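Local coordinates for WYL1 (Ruminococcus sp., PDB 6OAW), which probably modulates, as a WYL-domain accessory protein, the RNA-targeting activity of the Type VI-D CRISPR-Cas system, at residues 67-72 / 82-87; 88-93 / 166-171; 175-180 / 233-238. One frame throughout, in Å; residues are numbered along the deposited sequence.

Interaction 1: 67-72 / 82-87; sequences YIASLK and IGIPLL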
# COMPACT_ATOMS: atom_id res chain seq x y z
N TYR B 67 6.15 -17.47 11.03
CA TYR B 67 7.28 -18.26 11.56
C TYR B 67 7.43 -19.55 10.75
O TYR B 67 8.55 -19.88 10.31
CB TYR B 67 7.11 -18.60 13.04
CG TYR B 67 8.15 -19.55 13.56
CD1 TYR B 67 9.50 -19.25 13.40
CD2 TYR B 67 7.82 -20.75 14.18
CE1 TYR B 67 10.49 -20.10 13.87
CE2 TYR B 67 8.81 -21.62 14.64
CZ TYR B 67 10.14 -21.28 14.49
OH TYR B 67 11.15 -22.10 14.91
N ILE B 68 6.34 -20.29 10.57
CA ILE B 68 6.40 -21.62 9.91
C ILE B 68 6.82 -21.43 8.43
O ILE B 68 7.59 -22.29 7.93
CB ILE B 68 5.06 -22.36 10.09
CG1 ILE B 68 5.19 -23.88 10.03
CG2 ILE B 68 4.04 -21.83 9.10
N ALA B 69 6.40 -20.36 7.75
CA ALA B 69 6.83 -20.10 6.36
C ALA B 69 8.36 -19.86 6.35
O ALA B 69 9.06 -20.38 5.43
CB ALA B 69 6.10 -18.94 5.76
N SER B 70 8.87 -19.12 7.33
CA SER B 70 10.32 -18.83 7.41
C SER B 70 11.05 -20.14 7.74
O SER B 70 11.99 -20.47 7.04
CB SER B 70 10.60 -17.75 8.40
OG SER B 70 12.00 -17.46 8.43
N LEU B 71 10.61 -20.86 8.76
CA LEU B 71 11.31 -22.08 9.26
C LEU B 71 11.37 -23.13 8.14
O LEU B 71 12.38 -23.83 8.06
CB LEU B 71 10.56 -22.62 10.49
CG LEU B 71 11.11 -23.93 11.06
CD1 LEU B 71 12.47 -23.69 11.72
CD2 LEU B 71 10.13 -24.57 12.03
N LYS B 72 10.33 -23.25 7.33
CA LYS B 72 10.18 -24.36 6.36
C LYS B 72 10.50 -23.87 4.95
O LYS B 72 10.19 -24.60 4.00
CB LYS B 72 8.76 -24.93 6.48
CG LYS B 72 8.43 -25.54 7.84
CD LYS B 72 9.07 -26.88 8.02
CE LYS B 72 8.66 -27.56 9.31
NZ LYS B 72 9.60 -28.65 9.66
N ILE B 82 3.37 -22.36 0.01
CA ILE B 82 3.28 -21.51 -1.21
C ILE B 82 2.26 -20.41 -0.93
O ILE B 82 1.12 -20.72 -0.54
CB ILE B 82 2.92 -22.38 -2.44
CG1 ILE B 82 4.12 -23.23 -2.89
CG2 ILE B 82 2.33 -21.54 -3.57
CD1 ILE B 82 3.76 -24.34 -3.89
N GLY B 83 2.66 -19.16 -1.10
CA GLY B 83 1.78 -17.99 -0.95
C GLY B 83 1.77 -17.46 0.48
O GLY B 83 1.19 -16.39 0.66
N ILE B 84 2.34 -18.14 1.49
CA ILE B 84 2.41 -17.56 2.86
C ILE B 84 3.52 -16.51 2.87
O ILE B 84 4.64 -16.80 2.51
CB ILE B 84 2.60 -18.62 3.96
CG1 ILE B 84 1.56 -19.74 3.92
CG2 ILE B 84 2.60 -17.95 5.32
CD1 ILE B 84 0.16 -19.25 4.06
N PRO B 85 3.22 -15.23 3.17
CA PRO B 85 4.24 -14.19 3.11
C PRO B 85 5.45 -14.47 4.02
O PRO B 85 5.27 -15.02 5.10
CB PRO B 85 3.51 -12.92 3.56
CG PRO B 85 2.06 -13.20 3.27
CD PRO B 85 1.87 -14.69 3.46
N LEU B 86 6.64 -14.09 3.54
CA LEU B 86 7.92 -14.17 4.26
C LEU B 86 8.24 -12.77 4.79
O LEU B 86 8.56 -11.91 4.00
CB LEU B 86 8.98 -14.70 3.28
CG LEU B 86 8.73 -16.13 2.78
CD1 LEU B 86 9.61 -16.45 1.59
CD2 LEU B 86 8.98 -17.15 3.88
N LEU B 87 8.02 -12.55 6.08
CA LEU B 87 8.23 -11.24 6.72
C LEU B 87 9.73 -10.98 6.82
O LEU B 87 10.46 -11.91 7.19
CB LEU B 87 7.66 -11.25 8.14
CG LEU B 87 6.16 -11.23 8.28
CD1 LEU B 87 5.80 -11.03 9.75
CD2 LEU B 87 5.57 -10.13 7.41
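Ala69 and Ser70, in the final turn of helix 55-71, face Ile84 and Leu86 of an irregular segment, without helix or strand, that is extended from Ile84 to Leu87. The CA atoms of Ala69 and Ile84 lie 6.2 Å apart and those of Ser70 and Leu86 6.1 Å, so two consecutive helix residues meet two residues spaced two apart on the loop. Lys72 is the first residue to leave helical angles, though its N still donates to Ile68 O at 3.0 Å. The segments are joined across the contact by apolar packing. Ala69 carries most of it: its methyl points toward the loop and is met from two sides by branches of two residues. Ile84 comes with CG2, at 3.7 Å from Ala69 CB; chi1 of -54° puts CG1 beside the backbone N and leaves CG2 anti to it. The CG1 arm of Ile84 leads away from the helix, and this side chain also packs on Leu183, Ala186 and Ile189. Leu86 reaches in with one branch, CD2, which lies 3.9 Å from Ala69 CB and 3.6 Å from Ala69 O, and so rests on the backbone as well as on the methyl. The same CD2 is 4.0 Å from Ser70 N. Pro85, between the two, turns its CB away from the helix and packs on Glu179, Arg182 and Leu183. Ser70 OG bonds to Trp93 N, tying the helix end to the chain beyond the loop. The contact is a helix C-terminus packed against the loop that follows it, with helices 177-184 and 186-199 behind that loop. The order strand 23-28, helix 30-44, helix 55-71 is consistent with a ribbon-helix-helix unit, of which 55-71 would be the second helix.

Interaction 2: 88-93 / 166-171; sequences NAFVEW and KAVYED
Ala89 sets its methyl on the flank of helix 161-172, where Ala167, Val168 and Asp171 gather round it. Ala89 CB is 3.6 Å from Val168 N and 3.9 Å from Ala167 CB, close enough to rest on the helix backbone itself. The CG2 branch of Val168, anti to its carbonyl carbon (chi1 164° for CG1), serves two residues: it touches Ala89 CB and also lies 3.7 Å from Phe90 CE2, meeting that ring obliquely. This is a loop-on-helix contact in the mostly helical N-terminal part of the protein. The loop ahead of helix 92-96 runs between helices 161-172 and 55-71, and the Phe90 ring, edge-to-face with Phe63, bridges the two. Asp171, one turn beyond Ala167, brings its carboxylate to the backbone of the loop. Its OD2 lies 2.8 Å from Ala89 N and 3.4 Å from Asn88 CB. The other oxygen, OD1, accepts from a water at 3.1 Å, which in turn is met weakly by Asn88 ND2. Asn88 also packs on Lys121 and Tyr122 of helix 104-122, while Ala89 O accepts from Tyr157 OH.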
# COMPACT_ATOMS: atom_id res chain seq x y z
N ASN B 88 10.11 -9.73 6.58
CA ASN B 88 11.47 -9.18 6.77
C ASN B 88 11.91 -9.38 8.23
O ASN B 88 13.10 -9.53 8.41
CB ASN B 88 11.51 -7.73 6.30
CG ASN B 88 11.34 -7.64 4.80
OD1 ASN B 88 11.83 -8.50 4.07
ND2 ASN B 88 10.61 -6.63 4.34
N ALA B 89 11.00 -9.46 9.20
CA ALA B 89 11.35 -9.64 10.63
C ALA B 89 11.87 -11.05 10.90
O ALA B 89 12.63 -11.21 11.88
CB ALA B 89 10.18 -9.35 11.53
N PHE B 90 11.45 -12.03 10.11
CA PHE B 90 11.98 -13.41 10.17
C PHE B 90 13.23 -13.49 9.27
O PHE B 90 13.25 -12.90 8.19
CB PHE B 90 10.89 -14.44 9.84
CG PHE B 90 9.91 -14.61 10.97
CD1 PHE B 90 10.21 -15.42 12.07
CD2 PHE B 90 8.72 -13.89 10.99
CE1 PHE B 90 9.31 -15.56 13.12
CE2 PHE B 90 7.83 -14.02 12.04
CZ PHE B 90 8.11 -14.86 13.09
N VAL B 91 14.23 -14.22 9.74
CA VAL B 91 15.63 -14.10 9.24
C VAL B 91 16.08 -15.43 8.64
O VAL B 91 16.77 -15.38 7.64
CB VAL B 91 16.60 -13.60 10.34
CG1 VAL B 91 17.94 -13.22 9.74
CG2 VAL B 91 16.05 -12.42 11.13
N GLU B 92 15.68 -16.58 9.20
CA GLU B 92 16.02 -17.92 8.65
C GLU B 92 15.86 -17.96 7.12
O GLU B 92 16.81 -18.34 6.43
CB GLU B 92 15.16 -18.98 9.33
CG GLU B 92 15.37 -20.38 8.77
CD GLU B 92 16.31 -21.24 9.56
OE1 GLU B 92 17.49 -21.38 9.12
OE2 GLU B 92 15.85 -21.76 10.60
N TRP B 93 14.70 -17.56 6.58
CA TRP B 93 14.47 -17.65 5.13
C TRP B 93 15.49 -16.77 4.40
O TRP B 93 15.85 -17.12 3.26
CB TRP B 93 13.03 -17.30 4.73
CG TRP B 93 12.66 -15.86 4.84
CD1 TRP B 93 12.09 -15.25 5.92
CD2 TRP B 93 12.73 -14.85 3.81
NE1 TRP B 93 11.85 -13.93 5.65
CE2 TRP B 93 12.22 -13.66 4.36
CE3 TRP B 93 13.15 -14.85 2.47
CZ2 TRP B 93 12.15 -12.48 3.63
CZ3 TRP B 93 13.09 -13.67 1.74
CH2 TRP B 93 12.60 -12.50 2.32
N LYS B 166 8.11 -6.66 18.21
CA LYS B 166 7.73 -5.34 17.66
C LYS B 166 7.96 -5.37 16.14
O LYS B 166 7.11 -4.85 15.36
CB LYS B 166 8.52 -4.22 18.32
CG LYS B 166 8.34 -2.86 17.65
CD LYS B 166 9.13 -1.74 18.31
CE LYS B 166 8.85 -0.38 17.69
NZ LYS B 166 7.42 0.02 17.74
N ALA B 167 9.10 -5.94 15.73
CA ALA B 167 9.50 -6.03 14.31
C ALA B 167 8.50 -6.90 13.56
O ALA B 167 8.10 -6.54 12.46
CB ALA B 167 10.90 -6.56 14.21
N VAL B 168 8.10 -8.03 14.14
CA VAL B 168 7.12 -8.94 13.48
C VAL B 168 5.82 -8.16 13.19
O VAL B 168 5.34 -8.25 12.05
CB VAL B 168 6.87 -10.19 14.33
CG1 VAL B 168 5.62 -10.94 13.89
CG2 VAL B 168 8.06 -11.12 14.29
N TYR B 169 5.28 -7.43 14.17
CA TYR B 169 3.91 -6.85 14.08
C TYR B 169 3.96 -5.55 13.27
O TYR B 169 3.01 -5.32 12.53
CB TYR B 169 3.25 -6.74 15.46
CG TYR B 169 3.07 -8.10 16.09
CD1 TYR B 169 2.38 -9.10 15.42
CD2 TYR B 169 3.69 -8.42 17.27
CE1 TYR B 169 2.26 -10.38 15.94
CE2 TYR B 169 3.60 -9.70 17.80
CZ TYR B 169 2.88 -10.68 17.14
OH TYR B 169 2.80 -11.93 17.70
N GLU B 170 5.04 -4.77 13.37
CA GLU B 170 5.24 -3.57 12.51
C GLU B 170 5.34 -4.04 11.06
O GLU B 170 4.74 -3.37 10.18
CB GLU B 170 6.47 -2.75 12.86
CG GLU B 170 6.44 -2.14 14.24
CD GLU B 170 5.63 -0.87 14.44
OE1 GLU B 170 4.96 -0.39 13.49
OE2 GLU B 170 5.64 -0.36 15.59
N ASP B 171 6.04 -5.13 10.78
CA ASP B 171 6.15 -5.64 9.39
C ASP B 171 4.79 -6.18 8.91
O ASP B 171 4.40 -5.89 7.78
CB ASP B 171 7.20 -6.74 9.24
CG ASP B 171 8.61 -6.24 9.09
OD1 ASP B 171 8.81 -5.01 9.12
OD2 ASP B 171 9.49 -7.11 8.99
O HOH W 1 9.65 -4.03 6.30

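Interaction 3: 175-180 / 233-238; sequences LSDCER and YKMYNY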
# COMPACT_ATOMS: atom_id res chain seq x y z
N LEU B 175 2.18 -4.95 5.24
CA LEU B 175 1.81 -5.85 4.12
C LEU B 175 0.52 -5.36 3.47
O LEU B 175 -0.31 -4.73 4.18
CB LEU B 175 1.60 -7.26 4.67
CG LEU B 175 2.85 -7.95 5.19
CD1 LEU B 175 2.48 -9.27 5.85
CD2 LEU B 175 3.85 -8.16 4.05
N SER B 176 0.31 -5.73 2.21
CA SER B 176 -0.98 -5.48 1.51
C SER B 176 -2.12 -6.23 2.21
O SER B 176 -1.84 -7.22 2.93
CB SER B 176 -0.86 -5.88 0.07
OG SER B 176 -0.88 -7.30 -0.04
N ASP B 177 -3.37 -5.82 1.99
CA ASP B 177 -4.56 -6.51 2.54
C ASP B 177 -4.48 -8.01 2.23
O ASP B 177 -4.63 -8.80 3.18
CB ASP B 177 -5.87 -5.86 2.06
CG ASP B 177 -6.07 -4.43 2.59
OD1 ASP B 177 -5.24 -3.98 3.39
OD2 ASP B 177 -7.04 -3.77 2.17
N CYS B 178 -4.21 -8.40 0.98
CA CYS B 178 -4.23 -9.82 0.55
C CYS B 178 -3.08 -10.57 1.22
O CYS B 178 -3.28 -11.77 1.57
CB CYS B 178 -4.26 -9.99 -0.97
SG CYS B 178 -2.74 -9.59 -1.87
N GLU B 179 -1.93 -9.92 1.44
CA GLU B 179 -0.82 -10.60 2.14
C GLU B 179 -1.23 -10.84 3.59
O GLU B 179 -1.05 -11.96 4.05
CB GLU B 179 0.49 -9.80 2.05
CG GLU B 179 1.23 -10.03 0.74
CD GLU B 179 2.28 -8.96 0.45
OE1 GLU B 179 2.12 -7.79 0.90
OE2 GLU B 179 3.29 -9.32 -0.18
N ARG B 180 -1.79 -9.84 4.27
CA ARG B 180 -2.16 -10.00 5.70
C ARG B 180 -3.19 -11.12 5.82
O ARG B 180 -3.07 -11.92 6.75
CB ARG B 180 -2.65 -8.69 6.32
CG ARG B 180 -1.56 -7.63 6.37
CD ARG B 180 -1.91 -6.41 7.18
NE ARG B 180 -3.29 -5.99 7.05
CZ ARG B 180 -3.80 -5.20 6.10
NH1 ARG B 180 -3.04 -4.72 5.13
NH2 ARG B 180 -5.09 -4.93 6.12
N TYR B 233 -5.88 -5.71 -7.27
CA TYR B 233 -5.74 -4.55 -6.35
C TYR B 233 -5.25 -5.01 -4.98
O TYR B 233 -5.22 -4.22 -4.07
CB TYR B 233 -7.03 -3.72 -6.37
CG TYR B 233 -7.20 -3.04 -7.70
CD1 TYR B 233 -7.80 -3.71 -8.76
CD2 TYR B 233 -6.68 -1.77 -7.93
CE1 TYR B 233 -7.92 -3.13 -10.01
CE2 TYR B 233 -6.78 -1.18 -9.19
CZ TYR B 233 -7.35 -1.89 -10.23
OH TYR B 233 -7.48 -1.30 -11.45
N LYS B 234 -4.87 -6.27 -4.85
CA LYS B 234 -4.23 -6.81 -3.63
C LYS B 234 -5.19 -6.68 -2.45
O LYS B 234 -4.67 -6.47 -1.35
CB LYS B 234 -2.91 -6.08 -3.36
CG LYS B 234 -1.85 -6.29 -4.41
CD LYS B 234 -0.60 -5.47 -4.15
CE LYS B 234 0.51 -5.78 -5.15
NZ LYS B 234 1.84 -5.32 -4.66
N MSE B 235 -6.50 -6.85 -2.67
CA MSE B 235 -7.54 -6.74 -1.59
C MSE B 235 -7.86 -8.13 -1.02
O MSE B 235 -7.68 -8.29 0.19
CB MSE B 235 -8.81 -6.03 -2.10
CG MSE B 235 -8.60 -4.60 -2.57
SE MSE B 235 -8.10 -3.31 -1.15
CE MSE B 235 -6.18 -2.87 -1.28
N TYR B 236 -8.29 -9.09 -1.82
CA TYR B 236 -8.78 -10.40 -1.32
C TYR B 236 -8.09 -11.56 -2.03
O TYR B 236 -7.66 -11.39 -3.17
CB TYR B 236 -10.30 -10.48 -1.48
CG TYR B 236 -11.01 -9.41 -0.69
CD1 TYR B 236 -10.99 -9.41 0.70
CD2 TYR B 236 -11.61 -8.32 -1.33
CE1 TYR B 236 -11.58 -8.40 1.44
CE2 TYR B 236 -12.20 -7.30 -0.60
CZ TYR B 236 -12.21 -7.35 0.79
OH TYR B 236 -12.80 -6.34 1.50
N ASN B 237 -7.97 -12.69 -1.32
CA ASN B 237 -7.52 -13.98 -1.88
C ASN B 237 -8.74 -14.85 -2.20
O ASN B 237 -9.67 -14.93 -1.39
CB ASN B 237 -6.56 -14.70 -0.94
CG ASN B 237 -5.35 -13.85 -0.63
OD1 ASN B 237 -4.43 -13.76 -1.44
ND2 ASN B 237 -5.39 -13.18 0.51
N TYR B 238 -8.68 -15.54 -3.34
CA TYR B 238 -9.74 -16.45 -3.85
C TYR B 238 -9.12 -17.83 -4.11
O TYR B 238 -8.03 -17.92 -4.67
CB TYR B 238 -10.36 -15.88 -5.12
CG TYR B 238 -11.06 -14.56 -4.96
CD1 TYR B 238 -10.33 -13.38 -4.98
CD2 TYR B 238 -12.43 -14.48 -4.75
CE1 TYR B 238 -10.94 -12.15 -4.82
CE2 TYR B 238 -13.06 -13.24 -4.61
CZ TYR B 238 -12.31 -12.07 -4.62
OH TYR B 238 -12.84 -10.82 -4.49
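A capping box at the N-terminus of helix 177-184 is docked against the turn that leads into strand 237-243. Cys178 N, in the first turn of the helix, donates to Lys234 O at 3.1 Å (N-H...O 148°), coming from above the carbonyl plane. Lys234 has a left-handed backbone conformation, and its CB lies 3.8 Å from Cys178 SG. That sulfur sits between backbone N and carbonyl carbon (chi1 72°), which turns it onto the Lys234 backbone. In the box itself Glu179 N donates to Ser176 OG at 3.2 Å and Ser176 N returns to the anti lone pair of Glu179 OE1 at 3.0 Å. The strand belongs to an antiparallel sheet, probably the core of the WYL domain, so the helical part of the chain is joined here to that sheet, at the start of one of its strands. Asn237, at the start of the strand, lays its amide almost in plane with Cys178 O and donates through ND2 at 2.8 Å, nearly straight at 164°. ND2 also bonds to Glu181, while OD1 is held by Arg182 and Ser230. Asp177 works on two fronts. Its OD1 is gripped by both NH1 and NH2 of Arg180, and Arg180 NH1 also reaches Leu175 O at 2.9 Å; Arg180 NE pairs with Asp39. The other oxygen, OD2, lies 3.5 Å from the selenium of Met235 in the conformer given, a doubtful contact because this selenomethionine has a second conformer. An alanine at Asp177 would remove the carboxylate that both terminal nitrogens share and would probably leave the Arg180 guanidinium freer to turn, with NH1 still on Leu175 O and NE on Asp39. Lys234 and Tyr236 also pack on the second subunit, against its Ser31 and Leu326.

From the N terminus, interaction 1 closes a nine-residue loop just after helix 55-71. Its second segment runs directly into the first of interaction 2, which closes a 72-residue excursion through helices 104-122, 139-145 and 151-156 and returns on helix 161-172. Interaction 3 opens after a gap of three residues and closes a loop of helix 186-199 and strands 205-211 and 219-230. The three follow in series, with none nested and none crossing. Interactions 1 and 2 touch through Leu87 O and Trp93 NE1, probably hydrogen-bonded; Leu87 also packs on Leu175, linking interactions 1 and 3. The first two bind the helical region together, and the third joins it to the antiparallel sheet.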